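Local coordinates for salmonella typhimurium DB7155 bacteriophage DET7 tailspike (Bacteriophage, PDB 2V5I), which probably binds the O-antigen polysaccharide of Salmonella and hydrolyses it, serving as the receptor-binding tailspike of the phage, at residues D43-F48 with C65-I70; Y178-C183 with I202-L207. All coordinates share one frame; numbering follows the deposited sequence.

In the fold
From the N terminus the chain soon reaches contact 1. There 65-70 returns beside 43-48 and closes a loop of 16 residues, which holds strand 52-55 and most of strand 62-65. Contact 2 follows in series, neither nested in the first nor crossing it. Its segment 202-207 comes back to 178-183 after 18 residues, strand 187-196 among them. Each contact thus joins neighbouring turns of the parallel beta-helix, contact 1 near its N-terminal end and contact 2 a few turns on. The centres are about 23 Å apart and the nearest atoms about 7 Å, without touching. Strand 85-92 touches both: Met91 meets Phe48 and Phe69 of contact 1 and Tyr178 of contact 2.

Contact 1 (D43-F48 with C65-I70); sequences DINYNF and CKAKFI
The ring of Phe48 turns its edge to the 65-70 backbone, with the carbonyl carbon of Phe69 near the ring plane. Its CE1 lies 3.9 Å from Phe69 C and also meets Phe69 CB. Phe48 CD1 comes within 3.3 Å of Ile70 O. The Phe69 ring in turn has Tyr46 CB at its own edge, 4.0 Å from Phe69 CD1. Phe48 reaches this place because CG sits between its backbone N and carbonyl carbon (chi1 68°). Leu75 and Met91 pack on both phenylalanines. The Tyr46 ring leads away from Phe69, and its hydroxyl bonds to Glu52 and to the backbone N of Leu29.

The amide of Asn45 is the polar side-chain link. OD1 accepts the backbone N-H of Lys68 at 2.9 Å, with the donor tilted 30° from the carbonyl plane. The bond brings the amide over to the other segment, where ND2 lies 3.9 Å from Ile70 CD1. Asn47 and Ile70 run side by side in the same direction, and Asn47 OD1 touches Ile70 CB. Ala67 CB points at the backbone of Ile44, 3.3 Å from Ile44 C.

Three backbone bonds form a ladder: Tyr46 N to Lys68 O, Ile70 N to Tyr46 O, and Phe48 N to Ile70 O. The last is 2.8 Å long and less straight than the others, 148° at the hydrogen. Before the ladder starts, a water donates to both Asp43 O and Lys66 O and bridges the wider gap. Lys66 NZ reaches across to Asp38 of the second subunit in a salt bridge, while Lys68 NZ pairs with Glu92. Parallel strands in register, with Phe69 packed inward and Asn47 and Ile70 on the other face, are characteristic of stacked turns of a right-handed parallel beta-helix, the fold of the P22 tailspike family.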
ATOM      1  N   ASP A  43     -32.436   0.870  28.129  1.00 12.91           N
ATOM      2  CA  ASP A  43     -31.995  -0.046  29.153  1.00 12.56           C
ATOM      3  C   ASP A  43     -32.740  -1.404  29.153  1.00 13.32           C
ATOM      4  O   ASP A  43     -32.277  -2.371  29.783  1.00 14.93           O
ATOM      5  CB  ASP A  43     -32.014   0.605  30.538  1.00 14.11           C
ATOM      6  CG  ASP A  43     -33.383   1.089  31.003  1.00 18.00           C
ATOM      7  OD1 ASP A  43     -34.260   1.402  30.188  1.00 15.03           O
ATOM      8  OD2 ASP A  43     -33.567   1.160  32.265  1.00 18.44           O
ATOM      9  N   ILE A  44     -33.798  -1.490  28.344  1.00 13.01           N
ATOM     10  CA  ILE A  44     -34.614  -2.674  28.205  1.00 13.15           C
ATOM     11  C   ILE A  44     -34.910  -2.869  26.734  1.00 12.13           C
ATOM     12  O   ILE A  44     -34.910  -1.904  25.979  1.00 11.49           O
ATOM     13  CB  ILE A  44     -35.926  -2.590  29.023  1.00 13.27           C
ATOM     14  CG1 ILE A  44     -36.763  -1.364  28.652  1.00 12.29           C
ATOM     15  CG2 ILE A  44     -35.617  -2.569  30.511  1.00 15.23           C
ATOM     16  CD1 ILE A  44     -38.266  -1.558  29.077  1.00 17.55           C
ATOM     17  N   ASN A  45     -35.079  -4.124  26.319  1.00 11.52           N
ATOM     18  CA  ASN A  45     -35.449  -4.391  24.949  1.00 11.30           C
ATOM     19  C   ASN A  45     -36.770  -3.684  24.619  1.00 13.14           C
ATOM     20  O   ASN A  45     -37.684  -3.641  25.453  1.00 13.83           O
ATOM     21  CB  ASN A  45     -35.608  -5.879  24.661  1.00 13.56           C
ATOM     22  CG  ASN A  45     -34.301  -6.633  24.630  1.00 12.92           C
ATOM     23  OD1 ASN A  45     -33.197  -6.069  24.541  1.00 14.03           O
ATOM     24  ND2 ASN A  45     -34.411  -7.955  24.702  1.00 19.61           N
ATOM     25  N   TYR A  46     -36.888  -3.229  23.372  1.00 10.85           N
ATOM     26  CA  TYR A  46     -38.060  -2.527  22.894  1.00 11.07           C
ATOM     27  C   TYR A  46     -38.524  -3.150  21.609  1.00 10.88           C
ATOM     28  O   TYR A  46     -37.788  -3.195  20.635  1.00 11.94           O
ATOM     29  CB  TYR A  46     -37.785  -1.061  22.650  1.00 11.32           C
ATOM     30  CG  TYR A  46     -39.027  -0.262  22.318  1.00 10.36           C
ATOM     31  CD1 TYR A  46     -39.958   0.063  23.308  1.00 10.11           C
ATOM     32  CD2 TYR A  46     -39.287   0.155  21.027  1.00 12.40           C
ATOM     33  CE1 TYR A  46     -41.060   0.838  23.044  1.00 12.51           C
ATOM     34  CE2 TYR A  46     -40.412   0.911  20.738  1.00 15.47           C
ATOM     35  CZ  TYR A  46     -41.315   1.218  21.762  1.00 14.75           C
ATOM     36  OH  TYR A  46     -42.412   2.034  21.506  1.00 14.52           O
ATOM     37  N   ASN A  47     -39.739  -3.713  21.661  1.00 10.39           N
ATOM     38  CA  ASN A  47     -40.364  -4.355  20.522  1.00  8.78           C
ATOM     39  C   ASN A  47     -41.202  -3.347  19.748  1.00 10.89           C
ATOM     40  O   ASN A  47     -42.205  -2.827  20.279  1.00 12.55           O
ATOM     41  CB  ASN A  47     -41.210  -5.529  21.077  1.00 11.18           C
ATOM     42  CG  ASN A  47     -40.329  -6.541  21.872  1.00 13.08           C
ATOM     43  OD1 ASN A  47     -39.787  -7.453  21.274  1.00 14.42           O
ATOM     44  ND2 ASN A  47     -40.135  -6.314  23.218  1.00 16.60           N
ATOM     45  N   PHE A  48     -40.749  -2.974  18.538  1.00 11.09           N
ATOM     46  CA  PHE A  48     -41.415  -1.912  17.750  1.00 11.84           C
ATOM     47  C   PHE A  48     -42.317  -2.497  16.667  1.00 11.37           C
ATOM     48  O   PHE A  48     -42.159  -3.637  16.252  1.00 13.24           O
ATOM     49  CB  PHE A  48     -40.385  -0.909  17.172  1.00 12.43           C
ATOM     50  CG  PHE A  48     -39.478  -1.484  16.114  1.00 11.22           C
ATOM     51  CD1 PHE A  48     -38.292  -2.118  16.444  1.00 11.12           C
ATOM     52  CD2 PHE A  48     -39.829  -1.431  14.762  1.00 12.07           C
ATOM     53  CE1 PHE A  48     -37.477  -2.644  15.471  1.00 11.90           C
ATOM     54  CE2 PHE A  48     -39.019  -1.959  13.798  1.00 13.47           C
ATOM     55  CZ  PHE A  48     -37.845  -2.606  14.141  1.00 10.62           C
ATOM     56  N   CYS A  65     -27.384   2.892  23.923  1.00 10.62           N
ATOM     57  CA  CYS A  65     -28.168   1.661  23.895  1.00 10.84           C
ATOM     58  C   CYS A  65     -27.474   0.568  24.691  1.00 12.06           C
ATOM     59  O   CYS A  65     -26.282   0.311  24.491  1.00 13.85           O
ATOM     60  CB  CYS A  65     -28.380   1.190  22.468  1.00 12.43           C
ATOM     61  SG  CYS A  65     -29.153   2.469  21.423  1.00 14.46           S
ATOM     62  N   LYS A  66     -28.215  -0.069  25.607  1.00 11.16           N
ATOM     63  CA  LYS A  66     -27.751  -1.240  26.362  1.00 11.62           C
ATOM     64  C   LYS A  66     -28.799  -2.361  26.289  1.00 12.96           C
ATOM     65  O   LYS A  66     -28.948  -3.165  27.201  1.00 14.57           O
ATOM     66  CB  LYS A  66     -27.455  -0.844  27.833  1.00 12.81           C
ATOM     67  CG  LYS A  66     -26.300   0.182  27.934  1.00 11.34           C
ATOM     68  CD  LYS A  66     -25.796   0.429  29.341  1.00 12.44           C
ATOM     69  CE  LYS A  66     -24.579   1.363  29.346  1.00 16.82           C
ATOM     70  NZ  LYS A  66     -23.951   1.507  30.732  1.00 18.20           N
ATOM     71  N   ALA A  67     -29.485  -2.417  25.156  1.00 11.26           N
ATOM     72  CA  ALA A  67     -30.555  -3.381  24.871  1.00 11.56           C
ATOM     73  C   ALA A  67     -30.913  -3.264  23.392  1.00 10.00           C
ATOM     74  O   ALA A  67     -30.281  -2.455  22.674  1.00 12.93           O
ATOM     75  CB  ALA A  67     -31.754  -3.151  25.756  1.00 13.17           C
ATOM     76  N   LYS A  68     -31.864  -4.058  22.918  1.00 10.00           N
ATOM     77  CA  LYS A  68     -32.155  -4.217  21.489  1.00 10.27           C
ATOM     78  C   LYS A  68     -33.460  -3.576  21.081  1.00 11.35           C
ATOM     79  O   LYS A  68     -34.393  -3.536  21.881  1.00 11.92           O
ATOM     80  CB  LYS A  68     -32.245  -5.675  21.125  1.00 11.37           C
ATOM     81  CG  LYS A  68     -31.063  -6.520  21.524  1.00 13.72           C
ATOM     82  CD  LYS A  68     -31.305  -7.988  21.164  1.00 19.04           C
ATOM     83  CE  LYS A  68     -30.103  -8.869  21.442  1.00 25.43           C
ATOM     84  NZ  LYS A  68     -30.290 -10.233  20.809  1.00 30.34           N
ATOM     85  N   PHE A  69     -33.518  -3.170  19.807  1.00 10.15           N
ATOM     86  CA  PHE A  69     -34.756  -2.805  19.129  1.00 11.10           C
ATOM     87  C   PHE A  69     -35.163  -3.991  18.243  1.00 11.07           C
ATOM     88  O   PHE A  69     -34.438  -4.361  17.322  1.00 11.06           O
ATOM     89  CB  PHE A  69     -34.620  -1.569  18.227  1.00 11.18           C
ATOM     90  CG  PHE A  69     -34.331  -0.294  18.966  1.00 12.55           C
ATOM     91  CD1 PHE A  69     -35.219   0.202  19.917  1.00 16.74           C
ATOM     92  CD2 PHE A  69     -33.236   0.488  18.620  1.00 14.29           C
ATOM     93  CE1 PHE A  69     -34.950   1.415  20.598  1.00 14.80           C
ATOM     94  CE2 PHE A  69     -32.954   1.687  19.333  1.00 16.77           C
ATOM     95  CZ  PHE A  69     -33.806   2.142  20.296  1.00 12.75           C
ATOM     96  N   ILE A  70     -36.309  -4.604  18.565  1.00 10.54           N
ATOM     97  CA  ILE A  70     -36.758  -5.803  17.919  1.00 12.29           C
ATOM     98  C   ILE A  70     -38.058  -5.543  17.151  1.00 11.89           C
ATOM     99  O   ILE A  70     -39.059  -5.079  17.720  1.00 10.57           O
ATOM    100  CB  ILE A  70     -36.979  -6.936  18.971  1.00 12.63           C
ATOM    101  CG1 ILE A  70     -35.701  -7.147  19.836  1.00 14.71           C
ATOM    102  CG2 ILE A  70     -37.426  -8.217  18.300  1.00 14.78           C
ATOM    103  CD1 ILE A  70     -35.909  -7.962  21.060  1.00 17.49           C
TER
HETATM  104  O   HOH W   1     -29.546  -2.827  29.936  1.00 18.51           O

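Contact 2 (Y178-C183 with I202-L207); sequences YLFRSC and ITFENL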
ATOM      1  N   TYR A 178     -29.545  -0.289   8.424  1.00  8.26           N
ATOM      2  CA  TYR A 178     -29.468   1.066   8.836  1.00 10.08           C
ATOM      3  C   TYR A 178     -29.606   1.917   7.586  1.00  9.67           C
ATOM      4  O   TYR A 178     -28.869   1.750   6.625  1.00 10.97           O
ATOM      5  CB  TYR A 178     -28.106   1.306   9.523  1.00 10.14           C
ATOM      6  CG  TYR A 178     -28.040   0.603  10.864  1.00 10.67           C
ATOM      7  CD1 TYR A 178     -27.610  -0.745  10.971  1.00 10.12           C
ATOM      8  CD2 TYR A 178     -28.431   1.261  12.033  1.00 10.73           C
ATOM      9  CE1 TYR A 178     -27.611  -1.385  12.213  1.00 10.54           C
ATOM     10  CE2 TYR A 178     -28.433   0.616  13.270  1.00  8.27           C
ATOM     11  CZ  TYR A 178     -27.992  -0.690  13.347  1.00  8.67           C
ATOM     12  OH  TYR A 178     -27.998  -1.262  14.612  1.00  9.22           O
ATOM     13  N   LEU A 179     -30.603   2.801   7.576  1.00  9.60           N
ATOM     14  CA  LEU A 179     -30.990   3.527   6.372  1.00 10.89           C
ATOM     15  C   LEU A 179     -31.069   4.990   6.722  1.00 12.23           C
ATOM     16  O   LEU A 179     -31.717   5.347   7.690  1.00 12.10           O
ATOM     17  CB  LEU A 179     -32.365   3.036   5.908  1.00  9.67           C
ATOM     18  CG  LEU A 179     -33.062   3.859   4.829  1.00 13.91           C
ATOM     19  CD1 LEU A 179     -32.224   3.950   3.572  1.00 14.37           C
ATOM     20  CD2 LEU A 179     -34.388   3.235   4.564  1.00 15.06           C
ATOM     21  N   PHE A 180     -30.344   5.834   5.981  1.00  9.28           N
ATOM     22  CA  PHE A 180     -30.400   7.275   6.128  1.00 10.96           C
ATOM     23  C   PHE A 180     -31.075   7.832   4.882  1.00 10.23           C
ATOM     24  O   PHE A 180     -30.527   7.696   3.773  1.00 10.54           O
ATOM     25  CB  PHE A 180     -28.981   7.827   6.231  1.00 10.40           C
ATOM     26  CG  PHE A 180     -28.297   7.504   7.541  1.00 11.24           C
ATOM     27  CD1 PHE A 180     -27.673   6.266   7.718  1.00 11.93           C
ATOM     28  CD2 PHE A 180     -28.241   8.429   8.534  1.00 11.38           C
ATOM     29  CE1 PHE A 180     -27.074   5.974   8.945  1.00 15.24           C
ATOM     30  CE2 PHE A 180     -27.601   8.182   9.697  1.00 13.84           C
ATOM     31  CZ  PHE A 180     -27.005   6.973   9.894  1.00 12.04           C
ATOM     32  N   ARG A 181     -32.203   8.544   5.045  1.00 10.83           N
ATOM     33  CA  ARG A 181     -32.946   9.084   3.913  1.00 12.21           C
ATOM     34  C   ARG A 181     -32.803  10.611   3.951  1.00 12.55           C
ATOM     35  O   ARG A 181     -33.106  11.242   4.984  1.00 13.42           O
ATOM     36  CB  ARG A 181     -34.435   8.769   4.062  1.00 13.49           C
ATOM     37  CG  ARG A 181     -34.816   7.336   3.885  1.00 16.13           C
ATOM     38  CD  ARG A 181     -36.317   7.278   3.968  1.00 19.35           C
ATOM     39  NE  ARG A 181     -36.846   5.919   3.974  1.00 16.49           N
ATOM     40  CZ  ARG A 181     -37.057   5.213   2.865  1.00 23.86           C
ATOM     41  NH1 ARG A 181     -36.692   5.706   1.688  1.00 29.92           N
ATOM     42  NH2 ARG A 181     -37.558   3.984   2.939  1.00 27.73           N
ATOM     43  N   SER A 182     -32.293  11.197   2.875  1.00 11.11           N
ATOM     44  CA  SER A 182     -32.119  12.623   2.716  1.00 11.52           C
ATOM     45  C   SER A 182     -31.230  13.261   3.822  1.00 11.71           C
ATOM     46  O   SER A 182     -31.500  14.400   4.275  1.00 13.18           O
ATOM     47  CB  SER A 182     -33.471  13.314   2.713  1.00 13.11           C
ATOM     48  OG  SER A 182     -34.196  12.854   1.612  1.00 16.64           O
ATOM     49  N   CYS A 183     -30.188  12.543   4.221  1.00 11.00           N
ATOM     50  CA  CYS A 183     -29.284  12.994   5.253  1.00 11.17           C
ATOM     51  C   CYS A 183     -27.997  13.534   4.645  1.00  9.31           C
ATOM     52  O   CYS A 183     -27.650  13.170   3.529  1.00  9.99           O
ATOM     53  CB  CYS A 183     -28.942  11.880   6.253  1.00 10.67           C
ATOM     54  SG  CYS A 183     -30.428  11.350   7.176  1.00 13.21           S
ATOM     55  N   ILE A 202     -26.009  -0.942   5.224  1.00  7.70           N
ATOM     56  CA  ILE A 202     -25.961   0.494   5.481  1.00  9.63           C
ATOM     57  C   ILE A 202     -26.214   1.215   4.162  1.00  8.51           C
ATOM     58  O   ILE A 202     -25.518   0.951   3.208  1.00 10.69           O
ATOM     59  CB  ILE A 202     -24.586   0.913   6.050  1.00  9.99           C
ATOM     60  CG1 ILE A 202     -24.247   0.057   7.312  1.00 10.53           C
ATOM     61  CG2 ILE A 202     -24.572   2.417   6.347  1.00 10.60           C
ATOM     62  CD1 ILE A 202     -22.787   0.069   7.759  1.00 12.44           C
ATOM     63  N   THR A 203     -27.199   2.116   4.145  1.00  8.43           N
ATOM     64  CA  THR A 203     -27.598   2.797   2.922  1.00  9.42           C
ATOM     65  C   THR A 203     -27.774   4.292   3.176  1.00  8.86           C
ATOM     66  O   THR A 203     -28.375   4.687   4.158  1.00  8.70           O
ATOM     67  CB  THR A 203     -28.998   2.258   2.465  1.00 10.40           C
ATOM     68  OG1 THR A 203     -28.926   0.857   2.231  1.00 11.03           O
ATOM     69  CG2 THR A 203     -29.482   2.983   1.216  1.00 10.26           C
ATOM     70  N   PHE A 204     -27.146   5.105   2.332  1.00  8.01           N
ATOM     71  CA  PHE A 204     -27.433   6.528   2.278  1.00  9.21           C
ATOM     72  C   PHE A 204     -28.198   6.796   0.993  1.00 10.87           C
ATOM     73  O   PHE A 204     -27.620   6.721  -0.097  1.00 11.00           O
ATOM     74  CB  PHE A 204     -26.089   7.300   2.283  1.00  9.13           C
ATOM     75  CG  PHE A 204     -25.356   7.220   3.568  1.00  6.91           C
ATOM     76  CD1 PHE A 204     -25.770   7.916   4.651  1.00  8.52           C
ATOM     77  CD2 PHE A 204     -24.250   6.334   3.723  1.00  9.45           C
ATOM     78  CE1 PHE A 204     -25.053   7.822   5.904  1.00  9.31           C
ATOM     79  CE2 PHE A 204     -23.574   6.291   4.942  1.00  8.44           C
ATOM     80  CZ  PHE A 204     -24.006   6.979   6.004  1.00 10.11           C
ATOM     81  N   GLU A 205     -29.486   7.140   1.146  1.00  9.70           N
ATOM     82  CA  GLU A 205     -30.399   7.331   0.040  1.00  9.23           C
ATOM     83  C   GLU A 205     -30.749   8.834  -0.027  1.00  9.90           C
ATOM     84  O   GLU A 205     -31.353   9.377   0.906  1.00 10.95           O
ATOM     85  CB  GLU A 205     -31.648   6.511   0.329  1.00 10.97           C
ATOM     86  CG  GLU A 205     -32.716   6.654  -0.730  1.00 13.16           C
ATOM     87  CD  GLU A 205     -33.721   7.780  -0.400  1.00 22.72           C
ATOM     88  OE1 GLU A 205     -34.538   7.664   0.574  1.00 22.95           O
ATOM     89  OE2 GLU A 205     -33.740   8.804  -1.119  1.00 20.36           O
ATOM     90  N   ASN A 206     -30.276   9.509  -1.091  1.00  8.38           N
ATOM     91  CA  ASN A 206     -30.543  10.915  -1.305  1.00  8.06           C
ATOM     92  C   ASN A 206     -31.204  11.195  -2.668  1.00  8.66           C
ATOM     93  O   ASN A 206     -30.782  12.076  -3.420  1.00  9.27           O
ATOM     94  CB  ASN A 206     -29.220  11.707  -1.155  1.00  7.91           C
ATOM     95  CG  ASN A 206     -28.717  11.693   0.261  1.00  6.66           C
ATOM     96  OD1 ASN A 206     -28.028  10.745   0.662  1.00 10.11           O
ATOM     97  ND2 ASN A 206     -29.055  12.703   1.027  1.00  9.39           N
ATOM     98  N   LEU A 207     -32.240  10.440  -2.977  1.00 10.67           N
ATOM     99  CA  LEU A 207     -32.894  10.523  -4.290  1.00  8.71           C
ATOM    100  C   LEU A 207     -33.581  11.877  -4.515  1.00 11.63           C
ATOM    101  O   LEU A 207     -33.713  12.308  -5.680  1.00 12.10           O
ATOM    102  CB  LEU A 207     -33.918   9.379  -4.445  1.00  9.26           C
ATOM    103  CG  LEU A 207     -33.301   7.969  -4.562  1.00 11.58           C
ATOM    104  CD1 LEU A 207     -34.369   6.911  -4.566  1.00 14.54           C
ATOM    105  CD2 LEU A 207     -32.486   7.869  -5.827  1.00 15.01           C
TER
HETATM  106  O   HOH W   2     -29.961  -0.024   4.615  1.00 12.40           O
HETATM  107  O   HOH W   3     -28.963  10.076   3.192  1.00 10.19           O
HETATM  108  O   HOH W   4     -34.049  11.328  -0.630  1.00 26.24           O
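Phe180 and Phe204 both hold CG anti to the carbonyl carbon (chi1 -71° and -69°), and the shared torsion sends both rings off the same face, side by side. Phe204 CE1 sits over one face of the Phe180 ring, toward its rim and 3.5 Å from Phe180 CD1. The rings form an offset pair with centroids 4.9 Å apart and barely overlap. Cys183 SG and Thr203 O lie at the edge of the Phe180 ring. On the face of the sheet that carries Leu179, Thr203, Arg181 and Glu205, Glu205 takes the other course. Its CG is anti to the backbone N and the chain bends at chi2 (-92°), which swings the carboxylate across to Arg181.

The salt bridge from Arg181 NH1 to Glu205 OE1 measures 3.1 Å. It is bent, and NH1 meets the oxygen on the anti side, out of the carboxylate plane. Arg181 NE has a second acidic partner, Asp159. Glu205 OE2 accepts the backbone N-H of Leu207 and a proton from a water that also contacts Ser182 OG.

Alignment of like residues on successive turns, here Phe180 beside Phe204, is a hallmark of the parallel beta-helix. Tyr178 through Arg181 pair in register with Ile202 through Glu205. Four backbone bonds join the strands, the shortest from Ser182 N to Glu205 O at 2.8 Å. Beside them, Leu179 CD1 rests 3.7 Å from Thr203 CG2. Thr203 OG1 donates to a water that in turn donates to Tyr178 O, and it also bonds to Gln231.

At the turn beyond the strands, Asn206 ND2 donates to Cys183 O at 2.9 Å, with that oxygen in the amide plane. Asn215 supplies Cys183 O with another donor. A further water accepts the N-H of Cys183 beside this link.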